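Local coordinates for protein transcriptional regulator, IclR family (Alicyclobacillus acidocaldarius subsp. acidocaldarius, PDB 5TJJ) that probably binds DNA and regulates transcription, pairing a helix-turn-helix domain with an IclR-type C-terminal domain of the GAF clan, at residues Val106-Leu111 and Val116-Ser121; Phe139-Ala144 and Cys149-Asp154; Pro210-Asn213 and Lys217-Leu220. One frame throughout, in Å; residues are numbered along the deposited sequence.

In the fold
All three contacts lie in the C-terminal IclR domain, on or beside one six-stranded antiparallel sheet. Contacts 1 and 3 are hairpins of that sheet. Their strands 104-110 and 218-227 are neighbours in it, so the two hairpins join edge to edge. No hydrogen bond crosses contact 2. It sets the turn that follows edge strand 138-140 against helix 144-151, which packs on the sheet. Contact 2 is buried and apolar. Contact 1 mixes backbone bonds with apolar packing and is partly buried. Contact 3 is more polar, with a water and exposed Lys-217 and Asp-219. A salt bridge from Arg-110 to Asp-154 ties contact 1 to contact 2.

Contact 1: Val106-Leu111 and Val116-Ser121; sequences VLVKRL and VIYIGS
Val-106 sets one methyl on the ring of Tyr-118. Its CG1 stands 3.4 Å above the ring plane, nearer the rim than the centre, in a CH-pi contact. CG1 lies anti to the backbone N (chi1 168°), which turns it onto the ring, while CG2 leans toward CB of Ser-121. Val-108 runs beside the tyrosine and points the same way. Its CG2 comes to 3.9 Å from Tyr-118 CE1, and its CG1 fits against CB of Val-116. Ring and valines form one ridge, and Phe-146 and Phe-150 of helix 144-151 pack on Val-108 and Val-116. The two strands form an antiparallel beta hairpin of the sheet in the C-terminal domain. Its register slips by one residue at a beta bulge, where Ile-119 and Gly-120 both stand opposite Leu-107. Ile-119 N donates to Leu-107 O at 2.9 Å, nearly along the C=O axis. Leu-107 N donates to Gly-120 O in a straight bond of 177°. Past the bulge, Lys-109 and Ile-117 pair through both their backbone bonds. On the other face Ile-119 and Leu-107 cross, with Ile-119 CD1 3.7 Å from Leu-107 CD2 and Ile-119 CG1 against Leu-107 CG. Leu-107 packs on helix 86-101, against Ala-90, Leu-91 and Leu-94. At the turn end, CG2 of Ile-117 is a knob that Leu-111 meets with CG and both its methyls.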
ATOM      1  N   VAL A 106      15.665  16.388  -7.956  1.00 37.28           N
ATOM      2  CA  VAL A 106      14.409  17.080  -7.812  1.00 36.21           C
ATOM      3  C   VAL A 106      13.246  16.189  -8.233  1.00 35.11           C
ATOM      4  O   VAL A 106      13.317  15.452  -9.234  1.00 35.52           O
ATOM      5  CB  VAL A 106      14.456  18.374  -8.628  1.00 38.54           C
ATOM      6  CG1 VAL A 106      13.075  18.999  -8.755  1.00 40.80           C
ATOM      7  CG2 VAL A 106      15.394  19.369  -7.970  1.00 39.16           C
ATOM      8  N   LEU A 107      12.164  16.271  -7.465  1.00 33.79           N
ATOM      9  CA  LEU A 107      10.955  15.503  -7.743  1.00 34.09           C
ATOM     10  C   LEU A 107       9.866  16.450  -8.295  1.00 33.06           C
ATOM     11  O   LEU A 107       9.400  17.339  -7.581  1.00 32.40           O
ATOM     12  CB  LEU A 107      10.499  14.790  -6.461  1.00 35.16           C
ATOM     13  CG  LEU A 107       9.238  13.957  -6.541  1.00 37.59           C
ATOM     14  CD1 LEU A 107       9.384  12.851  -7.581  1.00 38.83           C
ATOM     15  CD2 LEU A 107       8.925  13.383  -5.168  1.00 39.34           C
ATOM     16  N   VAL A 108       9.458  16.226  -9.549  1.00 32.12           N
ATOM     17  CA  VAL A 108       8.508  17.100 -10.260  1.00 31.95           C
ATOM     18  C   VAL A 108       7.145  16.422 -10.442  1.00 33.34           C
ATOM     19  O   VAL A 108       7.068  15.265 -10.838  1.00 33.54           O
ATOM     20  CB  VAL A 108       9.054  17.465 -11.640  1.00 30.98           C
ATOM     21  CG1 VAL A 108       8.262  18.605 -12.227  1.00 31.25           C
ATOM     22  CG2 VAL A 108      10.543  17.798 -11.543  1.00 31.17           C
ATOM     23  N   LYS A 109       6.071  17.159 -10.209  1.00 34.53           N
ATOM     24  CA  LYS A 109       4.728  16.585 -10.300  1.00 36.05           C
ATOM     25  C   LYS A 109       3.875  17.372 -11.259  1.00 36.35           C
ATOM     26  O   LYS A 109       3.915  18.591 -11.269  1.00 36.02           O
ATOM     27  CB  LYS A 109       4.083  16.632  -8.938  1.00 37.60           C
ATOM     28  CG  LYS A 109       2.598  16.410  -8.945  1.00 40.60           C
ATOM     29  CD  LYS A 109       2.136  16.088  -7.554  1.00 44.12           C
ATOM     30  CE  LYS A 109       0.630  15.969  -7.514  1.00 47.72           C
ATOM     31  NZ  LYS A 109       0.283  15.336  -6.220  1.00 52.33           N
ATOM     32  N   ARG A 110       3.034  16.672 -11.994  1.00 38.03           N
ATOM     33  CA  ARG A 110       2.123  17.325 -12.901  1.00 40.74           C
ATOM     34  C   ARG A 110       0.928  17.949 -12.170  1.00 42.69           C
ATOM     35  O   ARG A 110       0.399  17.369 -11.228  1.00 43.01           O
ATOM     36  CB  ARG A 110       1.609  16.331 -13.915  1.00 43.39           C
ATOM     37  CG  ARG A 110       1.132  16.987 -15.190  1.00 46.19           C
ATOM     38  CD  ARG A 110       0.238  16.068 -15.991  1.00 50.71           C
ATOM     39  NE  ARG A 110       1.000  15.095 -16.761  1.00 53.54           N
ATOM     40  CZ  ARG A 110       1.266  15.178 -18.071  1.00 56.82           C
ATOM     41  NH1 ARG A 110       1.971  14.194 -18.636  1.00 59.16           N
ATOM     42  NH2 ARG A 110       0.856  16.224 -18.821  1.00 55.98           N
ATOM     43  N   LEU A 111       0.532  19.147 -12.605  1.00 44.23           N
ATOM     44  CA  LEU A 111      -0.731  19.760 -12.180  1.00 45.71           C
ATOM     45  C   LEU A 111      -1.682  19.854 -13.354  1.00 47.08           C
ATOM     46  O   LEU A 111      -1.322  19.557 -14.497  1.00 46.77           O
ATOM     47  CB  LEU A 111      -0.501  21.152 -11.595  1.00 45.11           C
ATOM     48  CG  LEU A 111       0.386  21.204 -10.356  1.00 44.13           C
ATOM     49  CD1 LEU A 111       0.667  22.643  -9.986  1.00 45.20           C
ATOM     50  CD2 LEU A 111      -0.236  20.461  -9.196  1.00 44.77           C
ATOM     51  N   VAL A 116       3.583  22.252 -14.101  1.00 43.36           N
ATOM     52  CA  VAL A 116       4.263  21.265 -13.259  1.00 39.98           C
ATOM     53  C   VAL A 116       4.785  21.976 -12.037  1.00 39.57           C
ATOM     54  O   VAL A 116       4.958  23.200 -12.082  1.00 41.02           O
ATOM     55  CB  VAL A 116       5.418  20.555 -13.993  1.00 39.10           C
ATOM     56  CG1 VAL A 116       4.874  19.753 -15.176  1.00 41.14           C
ATOM     57  CG2 VAL A 116       6.472  21.511 -14.478  1.00 39.80           C
ATOM     58  N   ILE A 117       5.072  21.216 -10.977  1.00 38.15           N
ATOM     59  CA  ILE A 117       5.567  21.789  -9.724  1.00 38.02           C
ATOM     60  C   ILE A 117       6.674  20.934  -9.071  1.00 36.94           C
ATOM     61  O   ILE A 117       6.597  19.699  -9.049  1.00 36.11           O
ATOM     62  CB  ILE A 117       4.389  22.068  -8.765  1.00 38.75           C
ATOM     63  CG1 ILE A 117       4.826  22.866  -7.547  1.00 40.03           C
ATOM     64  CG2 ILE A 117       3.711  20.790  -8.316  1.00 38.77           C
ATOM     65  CD1 ILE A 117       3.677  23.215  -6.604  1.00 42.31           C
ATOM     66  N   TYR A 118       7.720  21.598  -8.572  1.00 37.68           N
ATOM     67  CA  TYR A 118       8.689  20.951  -7.686  1.00 37.07           C
ATOM     68  C   TYR A 118       8.020  20.619  -6.344  1.00 37.84           C
ATOM     69  O   TYR A 118       7.462  21.499  -5.693  1.00 40.17           O
ATOM     70  CB  TYR A 118       9.885  21.861  -7.428  1.00 38.26           C
ATOM     71  CG  TYR A 118      10.853  22.059  -8.573  1.00 39.09           C
ATOM     72  CD1 TYR A 118      10.769  21.313  -9.753  1.00 38.36           C
ATOM     73  CD2 TYR A 118      11.888  22.993  -8.459  1.00 41.33           C
ATOM     74  CE1 TYR A 118      11.672  21.494 -10.784  1.00 40.74           C
ATOM     75  CE2 TYR A 118      12.814  23.179  -9.486  1.00 43.40           C
ATOM     76  CZ  TYR A 118      12.704  22.419 -10.657  1.00 43.97           C
ATOM     77  OH  TYR A 118      13.601  22.574 -11.720  1.00 47.07           O
ATOM     78  N   ILE A 119       8.050  19.347  -5.958  1.00 37.06           N
ATOM     79  CA  ILE A 119       7.495  18.907  -4.667  1.00 38.42           C
ATOM     80  C   ILE A 119       8.547  18.404  -3.666  1.00 38.11           C
ATOM     81  O   ILE A 119       8.226  18.112  -2.542  1.00 41.99           O
ATOM     82  CB  ILE A 119       6.356  17.888  -4.859  1.00 38.31           C
ATOM     83  CG1 ILE A 119       6.829  16.631  -5.565  1.00 38.04           C
ATOM     84  CG2 ILE A 119       5.219  18.494  -5.676  1.00 38.51           C
ATOM     85  CD1 ILE A 119       5.887  15.446  -5.363  1.00 39.36           C
ATOM     86  N   GLY A 120       9.807  18.344  -4.057  1.00 37.10           N
ATOM     87  CA  GLY A 120      10.869  17.947  -3.136  1.00 37.59           C
ATOM     88  C   GLY A 120      12.208  18.045  -3.835  1.00 35.29           C
ATOM     89  O   GLY A 120      12.250  18.017  -5.050  1.00 34.75           O
ATOM     90  N   SER A 121      13.280  18.213  -3.065  1.00 35.66           N
ATOM     91  CA  SER A 121      14.638  18.196  -3.584  1.00 35.19           C
ATOM     92  C   SER A 121      15.582  17.573  -2.583  1.00 34.68           C
ATOM     93  O   SER A 121      15.254  17.412  -1.432  1.00 33.65           O
ATOM     94  CB  SER A 121      15.137  19.612  -3.905  1.00 36.65           C
ATOM     95  OG  SER A 121      15.320  20.333  -2.702  1.00 40.02           O
TER

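Contact 2: Phe139-Ala144 and Cys149-Asp154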
ATOM      1  N   PHE A 139       6.056  25.538 -13.178  1.00 45.92           N
ATOM      2  CA  PHE A 139       6.573  25.783 -14.518  1.00 46.97           C
ATOM      3  C   PHE A 139       5.578  25.290 -15.560  1.00 47.03           C
ATOM      4  O   PHE A 139       4.707  24.472 -15.251  1.00 44.06           O
ATOM      5  CB  PHE A 139       7.843  24.978 -14.746  1.00 47.27           C
ATOM      6  CG  PHE A 139       8.883  25.176 -13.706  1.00 48.77           C
ATOM      7  CD1 PHE A 139       9.804  26.190 -13.823  1.00 50.75           C
ATOM      8  CD2 PHE A 139       8.957  24.319 -12.618  1.00 49.29           C
ATOM      9  CE1 PHE A 139      10.790  26.367 -12.867  1.00 52.32           C
ATOM     10  CE2 PHE A 139       9.940  24.478 -11.663  1.00 50.13           C
ATOM     11  CZ  PHE A 139      10.859  25.507 -11.783  1.00 52.15           C
ATOM     12  N   PRO A 140       5.729  25.756 -16.806  1.00 47.87           N
ATOM     13  CA  PRO A 140       4.937  25.155 -17.864  1.00 47.06           C
ATOM     14  C   PRO A 140       5.400  23.728 -18.135  1.00 44.62           C
ATOM     15  O   PRO A 140       6.601  23.421 -18.009  1.00 43.94           O
ATOM     16  CB  PRO A 140       5.228  26.046 -19.067  1.00 48.88           C
ATOM     17  CG  PRO A 140       6.607  26.535 -18.805  1.00 50.20           C
ATOM     18  CD  PRO A 140       6.628  26.803 -17.328  1.00 49.09           C
ATOM     19  N   VAL A 141       4.433  22.883 -18.485  1.00 42.55           N
ATOM     20  CA  VAL A 141       4.650  21.480 -18.793  1.00 41.46           C
ATOM     21  C   VAL A 141       5.634  21.217 -19.942  1.00 42.57           C
ATOM     22  O   VAL A 141       6.208  20.137 -19.986  1.00 43.73           O
ATOM     23  CB  VAL A 141       3.312  20.734 -19.081  1.00 40.57           C
ATOM     24  CG1 VAL A 141       2.657  21.217 -20.391  1.00 40.73           C
ATOM     25  CG2 VAL A 141       3.507  19.206 -19.068  1.00 38.24           C
ATOM     26  N   TYR A 142       5.831  22.173 -20.851  1.00 43.30           N
ATOM     27  CA  TYR A 142       6.845  22.046 -21.918  1.00 45.37           C
ATOM     28  C   TYR A 142       8.294  22.430 -21.564  1.00 45.15           C
ATOM     29  O   TYR A 142       9.219  22.208 -22.376  1.00 46.18           O
ATOM     30  CB  TYR A 142       6.424  22.831 -23.178  1.00 48.21           C
ATOM     31  CG  TYR A 142       6.071  24.297 -22.985  1.00 49.62           C
ATOM     32  CD1 TYR A 142       7.068  25.260 -22.878  1.00 51.09           C
ATOM     33  CD2 TYR A 142       4.731  24.721 -22.951  1.00 50.22           C
ATOM     34  CE1 TYR A 142       6.751  26.608 -22.708  1.00 53.88           C
ATOM     35  CE2 TYR A 142       4.405  26.065 -22.782  1.00 52.75           C
ATOM     36  CZ  TYR A 142       5.419  27.007 -22.666  1.00 54.03           C
ATOM     37  OH  TYR A 142       5.133  28.346 -22.500  1.00 56.35           O
ATOM     38  N   GLY A 143       8.501  23.012 -20.383  1.00 44.04           N
ATOM     39  CA  GLY A 143       9.783  23.631 -20.051  1.00 43.19           C
ATOM     40  C   GLY A 143      10.877  22.621 -19.750  1.00 42.02           C
ATOM     41  O   GLY A 143      10.765  21.820 -18.813  1.00 41.21           O
ATOM     42  N   ALA A 144      11.921  22.629 -20.571  1.00 42.48           N
ATOM     43  CA  ALA A 144      13.197  21.961 -20.254  1.00 43.26           C
ATOM     44  C   ALA A 144      13.066  20.415 -20.192  1.00 42.39           C
ATOM     45  O   ALA A 144      12.048  19.867 -20.630  1.00 43.77           O
ATOM     46  CB  ALA A 144      13.789  22.548 -18.958  1.00 43.34           C
ATOM     47  N   CYS A 149       9.670  15.125 -20.438  1.00 40.66           N
ATOM     48  CA  CYS A 149       9.359  13.811 -19.902  1.00 41.40           C
ATOM     49  C   CYS A 149       7.889  13.602 -19.624  1.00 41.71           C
ATOM     50  O   CYS A 149       7.445  12.477 -19.711  1.00 44.19           O
ATOM     51  CB  CYS A 149      10.137  13.491 -18.640  1.00 41.93           C
ATOM     52  SG  CYS A 149      11.862  13.148 -18.944  1.00 41.35           S
ATOM     53  N   PHE A 150       7.147  14.656 -19.272  1.00 41.10           N
ATOM     54  CA  PHE A 150       5.682  14.552 -19.114  1.00 40.68           C
ATOM     55  C   PHE A 150       5.043  14.482 -20.503  1.00 41.69           C
ATOM     56  O   PHE A 150       4.321  13.526 -20.808  1.00 45.26           O
ATOM     57  CB  PHE A 150       5.094  15.731 -18.331  1.00 39.86           C
ATOM     58  CG  PHE A 150       5.471  15.782 -16.864  1.00 38.94           C
ATOM     59  CD1 PHE A 150       4.874  14.949 -15.947  1.00 39.18           C
ATOM     60  CD2 PHE A 150       6.374  16.733 -16.393  1.00 39.96           C
ATOM     61  CE1 PHE A 150       5.188  15.019 -14.588  1.00 39.69           C
ATOM     62  CE2 PHE A 150       6.692  16.816 -15.031  1.00 40.47           C
ATOM     63  CZ  PHE A 150       6.103  15.952 -14.130  1.00 39.95           C
ATOM     64  N   LEU A 151       5.356  15.458 -21.350  1.00 41.47           N
ATOM     65  CA  LEU A 151       4.709  15.596 -22.656  1.00 42.00           C
ATOM     66  C   LEU A 151       4.914  14.445 -23.628  1.00 41.29           C
ATOM     67  O   LEU A 151       3.984  14.037 -24.298  1.00 40.50           O
ATOM     68  CB  LEU A 151       5.163  16.857 -23.359  1.00 43.80           C
ATOM     69  CG  LEU A 151       4.340  18.119 -23.181  1.00 45.67           C
ATOM     70  CD1 LEU A 151       4.909  19.180 -24.113  1.00 47.01           C
ATOM     71  CD2 LEU A 151       2.883  17.874 -23.523  1.00 47.73           C
ATOM     72  N   ALA A 152       6.125  13.918 -23.696  1.00 40.38           N
ATOM     73  CA  ALA A 152       6.436  12.880 -24.648  1.00 40.22           C
ATOM     74  C   ALA A 152       5.517  11.656 -24.519  1.00 40.78           C
ATOM     75  O   ALA A 152       5.336  10.877 -25.496  1.00 42.75           O
ATOM     76  CB  ALA A 152       7.892  12.470 -24.496  1.00 40.30           C
ATOM     77  N   TYR A 153       4.960  11.468 -23.325  1.00 40.46           N
ATOM     78  CA  TYR A 153       4.089  10.326 -23.051  1.00 41.61           C
ATOM     79  C   TYR A 153       2.589  10.632 -23.054  1.00 43.69           C
ATOM     80  O   TYR A 153       1.799   9.750 -22.771  1.00 48.34           O
ATOM     81  CB  TYR A 153       4.529   9.646 -21.761  1.00 40.92           C
ATOM     82  CG  TYR A 153       5.923   9.087 -21.859  1.00 39.69           C
ATOM     83  CD1 TYR A 153       6.162   7.872 -22.482  1.00 39.83           C
ATOM     84  CD2 TYR A 153       7.025   9.801 -21.360  1.00 39.09           C
ATOM     85  CE1 TYR A 153       7.453   7.371 -22.594  1.00 40.16           C
ATOM     86  CE2 TYR A 153       8.331   9.319 -21.492  1.00 38.19           C
ATOM     87  CZ  TYR A 153       8.529   8.098 -22.098  1.00 39.23           C
ATOM     88  OH  TYR A 153       9.786   7.576 -22.202  1.00 41.04           O
ATOM     89  N   ASP A 154       2.184  11.854 -23.409  1.00 44.87           N
ATOM     90  CA  ASP A 154       0.805  12.127 -23.786  1.00 44.35           C
ATOM     91  C   ASP A 154       0.543  11.768 -25.247  1.00 44.88           C
ATOM     92  O   ASP A 154       1.471  11.609 -26.047  1.00 43.73           O
ATOM     93  CB  ASP A 154       0.484  13.608 -23.583  1.00 47.06           C
ATOM     94  CG  ASP A 154       0.484  14.024 -22.124  1.00 48.50           C
ATOM     95  OD1 ASP A 154       0.236  13.183 -21.244  1.00 51.32           O
ATOM     96  OD2 ASP A 154       0.738  15.208 -21.847  1.00 50.48           O
TER
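Val-141 and Phe-150 meet at an oblique angle, and one methyl of the valine does the touching. Its CG2 lies 3.9 Å from CB of Phe-150. Phe-150 meets the valine with this CB, and its ring turns off toward the sheet. The CG2 branch is anti to the backbone N, while CG1 sits between N and the carbonyl carbon (chi1 68°). The same CG2 also approaches CG of Leu-151, at 4.3 Å. Leu-151 also reaches Tyr-142: its CD1 lies 4.1 Å from CB of the tyrosine. The tyrosine ring points away from the helix, and CB of Pro-140 stands 3.7 Å above one of its faces. A type I beta turn from Pro-140 to Gly-143 bends the chain here, closed by Gly-143 N bonding to Pro-140 O. It presents Val-141 and Tyr-142 to Phe-150 and Leu-151 of the helix. Only carbon atoms of the side chains meet, no hydrogen bond crosses, and the area is modest. The turn carries the chain from edge strand 138-140 into helix 144-151. Phe-150 faces Val-218 and Val-221 of strand 218-227, while Leu-151 packs on Tyr-181 and Leu-185 of helix 178-191, whose Tyr-181 OH also bonds Tyr-142 O.

Contact 3: Pro210-Asn213 and Lys217-Leu220; sequences PVFN and KVDL
Asn-213 folds its amide back over its own backbone, with CG between the backbone N and the carbonyl carbon (chi1 70°), and this brings OD1 to Lys-217. Lys-217 N donates to Asn-213 OD1 at 3.2 Å, coming from above the amide plane. OD1 also takes the N-H of Gln-215, which makes an Asx turn. In return, Asn-213 N donates to Lys-217 O at 3.1 Å, so side chain and backbone together close the beta hairpin of strands 204-212 and 218-227. An alanine here takes away OD1, and the turn would probably be less firmly set, with the backbone N-H groups of Lys-217 and Gln-215 left without that acceptor. Farther along, Val-211 N bonds to Leu-220 O at 2.8 Å. Between these bonds a water stands in for a direct link, donating to Val-211 O at 2.7 Å and accepting from Asp-219 N. On one face, CG2 of Val-218 rests against CE1 of Phe-212 at 3.6 Å, and the phenylalanine ring meets Tyr-153 edge-to-face. Backbone and amide bonds thus hold the turn end, a water bridges the strands farther in, and apolar side chains secure the face that Tyr-153 packs on.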
ATOM      1  N   PRO A 210      11.079   9.890 -16.628  1.00 32.63           N
ATOM      2  CA  PRO A 210       9.683   9.789 -16.204  1.00 33.17           C
ATOM      3  C   PRO A 210       9.443   8.692 -15.167  1.00 34.88           C
ATOM      4  O   PRO A 210      10.172   7.698 -15.163  1.00 34.87           O
ATOM      5  CB  PRO A 210       8.957   9.445 -17.496  1.00 34.00           C
ATOM      6  CG  PRO A 210       9.968   8.727 -18.319  1.00 33.83           C
ATOM      7  CD  PRO A 210      11.267   9.413 -18.009  1.00 33.14           C
ATOM      8  N   VAL A 211       8.441   8.892 -14.293  1.00 35.40           N
ATOM      9  CA  VAL A 211       7.932   7.816 -13.408  1.00 35.45           C
ATOM     10  C   VAL A 211       6.534   7.464 -13.891  1.00 36.67           C
ATOM     11  O   VAL A 211       5.688   8.349 -13.995  1.00 37.50           O
ATOM     12  CB  VAL A 211       7.879   8.266 -11.922  1.00 34.71           C
ATOM     13  CG1 VAL A 211       7.246   7.231 -11.008  1.00 34.71           C
ATOM     14  CG2 VAL A 211       9.266   8.591 -11.442  1.00 34.14           C
ATOM     15  N   PHE A 212       6.292   6.184 -14.177  1.00 36.90           N
ATOM     16  CA  PHE A 212       4.977   5.744 -14.637  1.00 39.17           C
ATOM     17  C   PHE A 212       4.153   5.200 -13.483  1.00 40.82           C
ATOM     18  O   PHE A 212       4.702   4.680 -12.527  1.00 41.68           O
ATOM     19  CB  PHE A 212       5.116   4.672 -15.708  1.00 39.75           C
ATOM     20  CG  PHE A 212       6.000   5.077 -16.847  1.00 40.26           C
ATOM     21  CD1 PHE A 212       5.491   5.843 -17.905  1.00 41.25           C
ATOM     22  CD2 PHE A 212       7.342   4.682 -16.883  1.00 38.88           C
ATOM     23  CE1 PHE A 212       6.311   6.225 -18.956  1.00 41.26           C
ATOM     24  CE2 PHE A 212       8.161   5.059 -17.949  1.00 39.05           C
ATOM     25  CZ  PHE A 212       7.645   5.843 -18.974  1.00 39.90           C
ATOM     26  N   ASN A 213       2.836   5.302 -13.585  1.00 43.31           N
ATOM     27  CA  ASN A 213       1.929   4.772 -12.558  1.00 45.91           C
ATOM     28  C   ASN A 213       1.139   3.585 -13.107  1.00 47.45           C
ATOM     29  O   ASN A 213       1.484   3.040 -14.170  1.00 45.87           O
ATOM     30  CB  ASN A 213       1.023   5.891 -12.022  1.00 48.57           C
ATOM     31  CG  ASN A 213       0.008   6.360 -13.023  1.00 50.93           C
ATOM     32  OD1 ASN A 213      -0.256   5.721 -14.039  1.00 52.73           O
ATOM     33  ND2 ASN A 213      -0.555   7.498 -12.749  1.00 53.97           N
ATOM     34  N   LYS A 217       0.657   6.211 -17.060  1.00 50.59           N
ATOM     35  CA  LYS A 217       0.734   7.647 -17.361  1.00 51.62           C
ATOM     36  C   LYS A 217       1.917   8.212 -16.577  1.00 47.71           C
ATOM     37  O   LYS A 217       2.397   7.546 -15.663  1.00 46.42           O
ATOM     38  CB  LYS A 217      -0.569   8.341 -16.966  1.00 55.63           C
ATOM     39  CG  LYS A 217      -1.816   7.806 -17.671  1.00 60.17           C
ATOM     40  CD  LYS A 217      -1.813   8.101 -19.173  1.00 63.35           C
ATOM     41  CE  LYS A 217      -3.222   8.044 -19.765  1.00 68.60           C
ATOM     42  NZ  LYS A 217      -3.972   6.792 -19.433  1.00 69.89           N
ATOM     43  N   VAL A 218       2.388   9.410 -16.934  1.00 46.70           N
ATOM     44  CA  VAL A 218       3.480  10.064 -16.206  1.00 44.28           C
ATOM     45  C   VAL A 218       2.953  11.180 -15.315  1.00 46.24           C
ATOM     46  O   VAL A 218       2.656  12.272 -15.795  1.00 48.88           O
ATOM     47  CB  VAL A 218       4.543  10.633 -17.144  1.00 43.33           C
ATOM     48  CG1 VAL A 218       5.687  11.285 -16.351  1.00 41.40           C
ATOM     49  CG2 VAL A 218       5.093   9.537 -18.039  1.00 43.16           C
ATOM     50  N   ASP A 219       2.845  10.887 -14.017  1.00 46.96           N
ATOM     51  CA  ASP A 219       2.466  11.877 -12.993  1.00 48.66           C
ATOM     52  C   ASP A 219       3.675  12.521 -12.275  1.00 44.61           C
ATOM     53  O   ASP A 219       3.530  13.550 -11.628  1.00 44.63           O
ATOM     54  CB  ASP A 219       1.550  11.227 -11.947  1.00 53.30           C
ATOM     55  CG  ASP A 219       0.072  11.226 -12.358  1.00 60.83           C
ATOM     56  OD1 ASP A 219      -0.334  12.015 -13.266  1.00 63.74           O
ATOM     57  OD2 ASP A 219      -0.696  10.432 -11.738  1.00 65.76           O
ATOM     58  N   LEU A 220       4.849  11.919 -12.402  1.00 40.12           N
ATOM     59  CA  LEU A 220       6.006  12.332 -11.656  1.00 38.50           C
ATOM     60  C   LEU A 220       7.218  12.222 -12.540  1.00 35.27           C
ATOM     61  O   LEU A 220       7.307  11.293 -13.362  1.00 34.68           O
ATOM     62  CB  LEU A 220       6.182  11.423 -10.442  1.00 38.94           C
ATOM     63  CG  LEU A 220       5.236  11.608  -9.255  1.00 42.14           C
ATOM     64  CD1 LEU A 220       5.575  10.566  -8.176  1.00 42.00           C
ATOM     65  CD2 LEU A 220       5.318  13.034  -8.714  1.00 42.84           C
TER
HETATM   66  O   HOH W   1       3.656   8.614 -12.191  1.00 49.17           O